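Local structure of phosphoribosylglycinamide synthetase (Anaerococcus prevotii, 4DIM) at residues A[76-84]-A[277-286]; A[224-232]-A[321-329]. The protein probably binds ATP and a metal ion and acts as an ATP-grasp ligase, consistent with a phosphoribosylglycinamide synthetase. One frame throughout, in Å; residues are numbered along the deposited sequence.

Contact 1. Residues A[76-84]-A[277-286]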
# COMPACT_ATOMS: atom_id res chain seq x y z
N ALA A 76 -11.28 -2.80 10.84
CA ALA A 76 -10.30 -3.04 9.80
C ALA A 76 -10.24 -1.87 8.85
O ALA A 76 -11.16 -1.07 8.77
CB ALA A 76 -10.65 -4.31 9.07
N THR A 77 -9.12 -1.75 8.20
CA THR A 77 -8.88 -0.75 7.17
C THR A 77 -8.10 -1.47 6.16
O THR A 77 -7.57 -2.55 6.46
CB THR A 77 -8.21 0.54 7.69
OG1 THR A 77 -8.33 1.57 6.70
CG2 THR A 77 -6.76 0.34 8.05
N CYS A 78 -8.06 -0.95 4.96
CA CYS A 78 -7.34 -1.62 3.91
C CYS A 78 -7.12 -0.65 2.78
O CYS A 78 -7.83 0.35 2.68
CB CYS A 78 -8.11 -2.89 3.48
SG CYS A 78 -9.07 -2.75 1.94
N CYS A 79 -6.01 -0.85 2.06
CA CYS A 79 -5.63 -0.17 0.83
C CYS A 79 -5.29 1.32 0.96
O CYS A 79 -4.90 1.90 -0.04
CB CYS A 79 -6.70 -0.41 -0.23
SG CYS A 79 -6.91 -2.18 -0.66
N LEU A 80 -5.35 1.93 2.17
CA LEU A 80 -5.05 3.37 2.35
C LEU A 80 -4.62 3.66 3.81
O LEU A 80 -5.09 3.00 4.74
CB LEU A 80 -6.32 4.19 1.97
CG LEU A 80 -6.17 5.40 1.02
CD1 LEU A 80 -5.46 5.07 -0.32
CD2 LEU A 80 -7.55 5.97 0.67
N ASP A 81 -3.77 4.69 4.00
CA ASP A 81 -3.29 5.09 5.33
C ASP A 81 -4.18 6.09 6.03
O ASP A 81 -3.90 6.38 7.19
CB ASP A 81 -1.87 5.72 5.25
CG ASP A 81 -0.76 4.74 4.91
OD1 ASP A 81 -0.84 3.57 5.35
OD2 ASP A 81 0.14 5.12 4.11
N THR A 82 -5.20 6.66 5.35
CA THR A 82 -6.10 7.69 5.88
C THR A 82 -6.55 7.37 7.32
O THR A 82 -6.28 8.19 8.20
CB THR A 82 -7.32 7.88 4.97
OG1 THR A 82 -6.88 7.93 3.60
CG2 THR A 82 -8.09 9.15 5.29
N GLY A 83 -7.06 6.16 7.57
CA GLY A 83 -7.53 5.74 8.88
C GLY A 83 -6.74 4.67 9.61
O GLY A 83 -7.31 3.93 10.41
N ILE A 84 -5.41 4.66 9.43
CA ILE A 84 -4.54 3.63 9.99
C ILE A 84 -4.21 3.91 11.44
O ILE A 84 -4.09 2.98 12.24
CB ILE A 84 -3.26 3.46 9.11
CG1 ILE A 84 -2.51 2.14 9.45
CG2 ILE A 84 -2.27 4.67 9.25
CD1 ILE A 84 -3.37 0.92 9.52
N THR A 277 3.77 0.12 6.15
CA THR A 277 2.51 0.45 6.83
C THR A 277 1.80 -0.86 7.27
O THR A 277 1.87 -1.84 6.57
CB THR A 277 1.67 1.40 5.96
OG1 THR A 277 0.36 1.53 6.48
CG2 THR A 277 1.57 0.97 4.56
N GLY A 278 1.11 -0.85 8.41
CA GLY A 278 0.38 -2.01 8.91
C GLY A 278 -1.00 -2.20 8.32
O GLY A 278 -1.97 -2.43 9.05
N ARG A 279 -1.12 -2.14 6.99
CA ARG A 279 -2.33 -2.48 6.26
C ARG A 279 -1.95 -3.01 4.83
O ARG A 279 -0.82 -2.87 4.35
CB ARG A 279 -3.35 -1.33 6.23
CG ARG A 279 -2.84 0.03 5.78
CD ARG A 279 -2.82 0.15 4.29
NE ARG A 279 -2.03 1.30 3.84
CZ ARG A 279 -1.62 1.50 2.59
NH1 ARG A 279 -0.91 2.57 2.28
NH2 ARG A 279 -1.92 0.63 1.64
N VAL A 280 -2.91 -3.68 4.21
CA VAL A 280 -2.72 -4.25 2.89
C VAL A 280 -2.57 -3.17 1.84
O VAL A 280 -3.24 -2.17 1.90
CB VAL A 280 -3.89 -5.21 2.55
CG1 VAL A 280 -5.20 -4.45 2.29
CG2 VAL A 280 -3.53 -6.10 1.37
N GLY A 281 -1.77 -3.44 0.83
CA GLY A 281 -1.53 -2.50 -0.25
C GLY A 281 -2.71 -2.31 -1.16
O GLY A 281 -3.65 -3.10 -1.15
N ALA A 282 -2.70 -1.23 -1.94
CA ALA A 282 -3.80 -0.94 -2.86
C ALA A 282 -3.51 -1.51 -4.21
O ALA A 282 -2.58 -2.27 -4.34
CB ALA A 282 -4.00 0.56 -2.96
N ASN A 283 -4.34 -1.16 -5.19
CA ASN A 283 -4.14 -1.40 -6.61
C ASN A 283 -4.02 -2.85 -6.96
O ASN A 283 -3.14 -3.23 -7.73
CB ASN A 283 -2.90 -0.64 -7.08
CG ASN A 283 -2.91 0.80 -6.66
OD1 ASN A 283 -1.95 1.30 -6.05
ND2 ASN A 283 -4.01 1.48 -6.93
N CYS A 284 -4.94 -3.65 -6.41
CA CYS A 284 -5.09 -5.09 -6.62
C CYS A 284 -4.02 -5.92 -5.96
O CYS A 284 -3.97 -7.13 -6.19
CB CYS A 284 -5.23 -5.41 -8.10
SG CYS A 284 -6.52 -4.43 -8.91
N LEU A 285 -3.24 -5.36 -5.05
CA LEU A 285 -2.27 -6.21 -4.37
C LEU A 285 -2.94 -7.32 -3.51
O LEU A 285 -2.43 -8.42 -3.54
CB LEU A 285 -1.28 -5.40 -3.55
CG LEU A 285 -0.29 -4.63 -4.44
CD1 LEU A 285 0.36 -3.50 -3.71
CD2 LEU A 285 0.85 -5.54 -4.91
N PRO A 286 -4.11 -7.17 -2.87
CA PRO A 286 -4.69 -8.33 -2.16
C PRO A 286 -5.12 -9.44 -3.11
O PRO A 286 -5.00 -10.62 -2.81
CB PRO A 286 -5.88 -7.74 -1.42
CG PRO A 286 -5.72 -6.26 -1.51
CD PRO A 286 -4.94 -5.96 -2.71

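Contact 2. Residues A[224-232]-A[321-329]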
# COMPACT_ATOMS: atom_id res chain seq x y z
N VAL A 224 3.11 7.61 -11.01
CA VAL A 224 1.85 7.06 -10.52
C VAL A 224 1.88 5.52 -10.60
O VAL A 224 2.19 4.97 -11.66
CB VAL A 224 0.61 7.62 -11.28
CG1 VAL A 224 -0.69 7.08 -10.66
CG2 VAL A 224 0.62 9.14 -11.28
N PRO A 225 1.53 4.79 -9.53
CA PRO A 225 1.47 3.32 -9.65
C PRO A 225 0.31 2.92 -10.56
O PRO A 225 -0.80 3.37 -10.34
CB PRO A 225 1.25 2.83 -8.19
CG PRO A 225 1.47 4.07 -7.31
CD PRO A 225 1.12 5.24 -8.18
N VAL A 226 0.58 2.13 -11.61
CA VAL A 226 -0.45 1.68 -12.58
C VAL A 226 -0.47 0.16 -12.80
O VAL A 226 -1.31 -0.34 -13.55
CB VAL A 226 -0.29 2.40 -13.92
CG1 VAL A 226 -0.35 3.90 -13.72
CG2 VAL A 226 1.00 2.00 -14.61
N GLY A 227 0.40 -0.57 -12.13
CA GLY A 227 0.39 -2.02 -12.25
C GLY A 227 1.23 -2.72 -11.21
O GLY A 227 2.18 -2.16 -10.66
N HIS A 228 0.85 -3.97 -10.95
CA HIS A 228 1.55 -4.84 -10.02
C HIS A 228 1.59 -6.22 -10.61
O HIS A 228 0.76 -6.57 -11.45
CB HIS A 228 0.89 -4.83 -8.62
CG HIS A 228 1.07 -3.54 -7.91
ND1 HIS A 228 2.29 -3.17 -7.38
CD2 HIS A 228 0.20 -2.54 -7.70
CE1 HIS A 228 2.12 -1.98 -6.86
NE2 HIS A 228 0.88 -1.55 -7.04
N TYR A 229 2.60 -7.00 -10.20
CA TYR A 229 2.69 -8.36 -10.68
C TYR A 229 3.49 -9.22 -9.76
O TYR A 229 4.31 -8.76 -9.01
CB TYR A 229 3.29 -8.42 -12.10
CG TYR A 229 4.68 -7.85 -12.23
CD1 TYR A 229 4.88 -6.53 -12.63
CD2 TYR A 229 5.81 -8.65 -12.04
CE1 TYR A 229 6.16 -5.99 -12.77
CE2 TYR A 229 7.10 -8.14 -12.20
CZ TYR A 229 7.27 -6.81 -12.59
OH TYR A 229 8.51 -6.25 -12.65
N VAL A 230 3.26 -10.50 -9.90
CA VAL A 230 3.99 -11.56 -9.22
C VAL A 230 4.24 -12.60 -10.28
O VAL A 230 3.43 -12.75 -11.20
CB VAL A 230 3.31 -12.15 -7.96
CG1 VAL A 230 3.36 -11.17 -6.80
CG2 VAL A 230 1.89 -12.62 -8.24
N PRO A 231 5.41 -13.24 -10.26
CA PRO A 231 6.52 -13.09 -9.32
C PRO A 231 7.47 -12.01 -9.81
O PRO A 231 7.50 -11.65 -10.99
CB PRO A 231 7.15 -14.47 -9.35
CG PRO A 231 7.03 -14.87 -10.80
CD PRO A 231 5.74 -14.24 -11.30
N LEU A 232 8.25 -11.50 -8.87
CA LEU A 232 9.26 -10.47 -9.15
C LEU A 232 10.43 -11.14 -9.86
O LEU A 232 10.88 -12.19 -9.40
CB LEU A 232 9.70 -9.83 -7.82
CG LEU A 232 10.62 -8.65 -7.92
CD1 LEU A 232 9.92 -7.45 -8.60
CD2 LEU A 232 11.18 -8.31 -6.55
N ASN A 321 2.92 -21.60 -6.92
CA ASN A 321 2.75 -20.14 -6.97
C ASN A 321 2.44 -19.71 -8.39
O ASN A 321 3.35 -19.62 -9.22
CB ASN A 321 3.99 -19.35 -6.45
CG ASN A 321 4.45 -19.66 -5.04
OD1 ASN A 321 5.64 -19.90 -4.80
ND2 ASN A 321 3.54 -19.55 -4.07
N LYS A 322 1.17 -19.36 -8.66
CA LYS A 322 0.75 -18.89 -9.98
C LYS A 322 1.20 -17.43 -10.19
O LYS A 322 1.36 -16.67 -9.22
CB LYS A 322 -0.79 -19.01 -10.14
CG LYS A 322 -1.26 -19.09 -11.59
CD LYS A 322 -2.29 -20.18 -11.85
CE LYS A 322 -2.46 -20.44 -13.34
NZ LYS A 322 -3.27 -21.65 -13.62
N ALA A 323 1.49 -17.07 -11.44
CA ALA A 323 1.81 -15.70 -11.80
C ALA A 323 0.49 -14.90 -11.89
O ALA A 323 -0.57 -15.47 -12.18
CB ALA A 323 2.59 -15.65 -13.10
N GLY A 324 0.57 -13.63 -11.51
CA GLY A 324 -0.51 -12.65 -11.55
C GLY A 324 -0.02 -11.29 -12.04
O GLY A 324 1.17 -10.93 -11.85
N LEU A 325 -0.91 -10.57 -12.75
CA LEU A 325 -0.65 -9.25 -13.34
C LEU A 325 -1.91 -8.42 -13.18
O LEU A 325 -2.98 -8.86 -13.59
CB LEU A 325 -0.24 -9.35 -14.83
CG LEU A 325 -0.08 -8.03 -15.64
CD1 LEU A 325 0.99 -7.14 -15.05
CD2 LEU A 325 0.26 -8.30 -17.06
N ALA A 326 -1.78 -7.25 -12.60
CA ALA A 326 -2.89 -6.31 -12.39
C ALA A 326 -2.51 -5.01 -12.96
O ALA A 326 -1.42 -4.52 -12.65
CB ALA A 326 -3.21 -6.15 -10.91
N ARG A 327 -3.34 -4.46 -13.83
CA ARG A 327 -3.06 -3.17 -14.44
C ARG A 327 -4.27 -2.27 -14.45
O ARG A 327 -5.37 -2.70 -14.83
CB ARG A 327 -2.60 -3.40 -15.87
CG ARG A 327 -1.15 -3.74 -15.95
CD ARG A 327 -0.69 -3.65 -17.37
NE ARG A 327 0.67 -4.16 -17.47
CZ ARG A 327 1.21 -4.69 -18.55
NH1 ARG A 327 0.52 -4.77 -19.69
NH2 ARG A 327 2.45 -5.15 -18.52
N MSE A 328 -4.04 -0.98 -14.16
CA MSE A 328 -5.07 0.04 -14.30
C MSE A 328 -5.23 0.36 -15.79
O MSE A 328 -4.23 0.44 -16.50
CB MSE A 328 -4.73 1.33 -13.54
CG MSE A 328 -4.43 1.13 -12.04
SE MSE A 328 -5.74 0.06 -10.92
CE MSE A 328 -4.70 -1.63 -10.65
N ILE A 329 -6.49 0.51 -16.25
CA ILE A 329 -6.83 0.98 -17.59
C ILE A 329 -6.77 2.50 -17.54
O ILE A 329 -7.44 3.10 -16.70
CB ILE A 329 -8.22 0.49 -18.11
CG1 ILE A 329 -8.32 -1.05 -18.10
CG2 ILE A 329 -8.46 1.04 -19.53
CD1 ILE A 329 -9.71 -1.55 -18.36

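Contact 1. Residues A[76-84]-A[277-286]
Asp-81 and Arg-279 form the charged part of this contact, a salt bridge in which NE of Arg-279 meets OD1 of Asp-81 at 3.0 Å. The carboxylate lies at the guanidinium edge with its plane turned 63° away, and NE reaches OD1 from above the carboxylate plane. NH1 adds weak bonds to both carboxylate oxygens. The hydroxyl of Thr-277 takes hold of the same acceptor from the syn side, OG1 to OD1 2.6 Å, so two side chains grip one oxygen. The remaining arm turns back to its own neighbour, Arg-279 NH2 to Val-280 O 3.1 Å. Leu-80 N and CG2 of Thr-277 lie over opposite faces of the guanidinium. With an alanine in place of Arg-279, Asp-81 would probably be left without its charged mate and the carbonyl of Val-280 without the bond from NH2.

The paired segments belong to different parts of the fold. Residues 76-84 run from the end of strand 74-76, at the edge of the parallel sheet, into helix 84-94, whereas residues 277-286 run on from the last residue of edge strand 270-277 of the large antiparallel sheet, probably part of the ATP-grasp fold, through an inverse gamma turn centred on Gly-278.

Between the backbones, Cys-79 N makes a weak hydrogen bond to Val-280 O at 3.1 Å.

Apolar contacts add to these polar ones. CG1 of Val-280 presses on CB of Cys-78 at 3.5 Å, and beyond it Val-280 rests on Tyr-297 and Ile-301 of helix 297-305. CB of Cys-79 meets the methyl of Ala-282 at 4.0 Å. Ile-84 swings CG1 to the side away from its amide nitrogen (chi1 -165°), which lays CD1 against the aliphatic part of Arg-279 and 3.7 Å from Gly-278 O.

Contact 2. Residues A[224-232]-A[321-329]
Leu-325 extends CG away from its amide nitrogen (chi1 174°), and the next torsion brings CD1 alongside CB of Tyr-229, 4.0 Å away on the neighbouring strand. Tyr-229 has CG between its backbone N and carbonyl carbon (chi1 60°), which carries the ring away from strand 323-329, so its contact is made by CB and not by the aromatic face. The other methyl of Leu-325, CD2, lies 4.0 Å above the centre of the Arg-327 guanidinium, whose NE forms a salt bridge with Glu-216 on strand 206-219.

Strands 224-230 and 323-329 run antiparallel at 179°, their axes 4.7 Å apart at closest approach, as adjacent interior strands of the large antiparallel sheet. His-228 and Ala-326 form a hydrogen-bonded pair: His-228 N to Ala-326 O and Ala-326 N to His-228 O are each 2.9 Å. Val-230 and Gly-324 form another such pair, in which Val-230 N reaches Gly-324 O at 2.9 Å, and Met-328 N, a selenomethionine nitrogen, closes on Val-226 O. At the non-hydrogen-bonded pair of Gly-227 with Arg-327 the CA atoms approach to 4.2 Å. Val-226 and Gly-227 both face Glu-216 in a classic beta bulge on the other side of strand 224-230.

The face bearing Tyr-229 and Leu-325 packs against helix 384-395. On the reverse face, His-228 and Val-230 touch helix 285-293, and His-228 ND1 is hydrogen-bonded to the carbonyl O of Gly-214. There CG2 of Val-230 lies over the backbone of Gly-324, 3.7 Å from its N. At the strand end, CD of Pro-231, which follows a cis peptide bond, meets CB of Ala-323.

Five direct backbone hydrogen bonds thus satisfy polar groups at this largely buried junction, so the pairing probably depends little on side-chain polarity, and the side chains add mainly apolar packing.

Both contacts are largely buried, but contact 1 lies deeper, its centre about 5 Å from the centre of the chain, against about 13 Å for contact 2. Contact 1 joins two mostly irregular segments from separate sheets and includes a salt bridge with exposed Asp-81 at its margin; contact 2 knits neighbouring strands of one sheet through regular backbone bonds, its charged arginine pairing outside the two segments. They meet where residues 283-285 lead into helix 285-293: Cys-284 CB packs 3.5 Å from Ala-326 CB, and Leu-285 CD2 lies 3.6 Å from CG of His-228. Helix 285-293 thus begins in contact 1 and covers one face of contact 2.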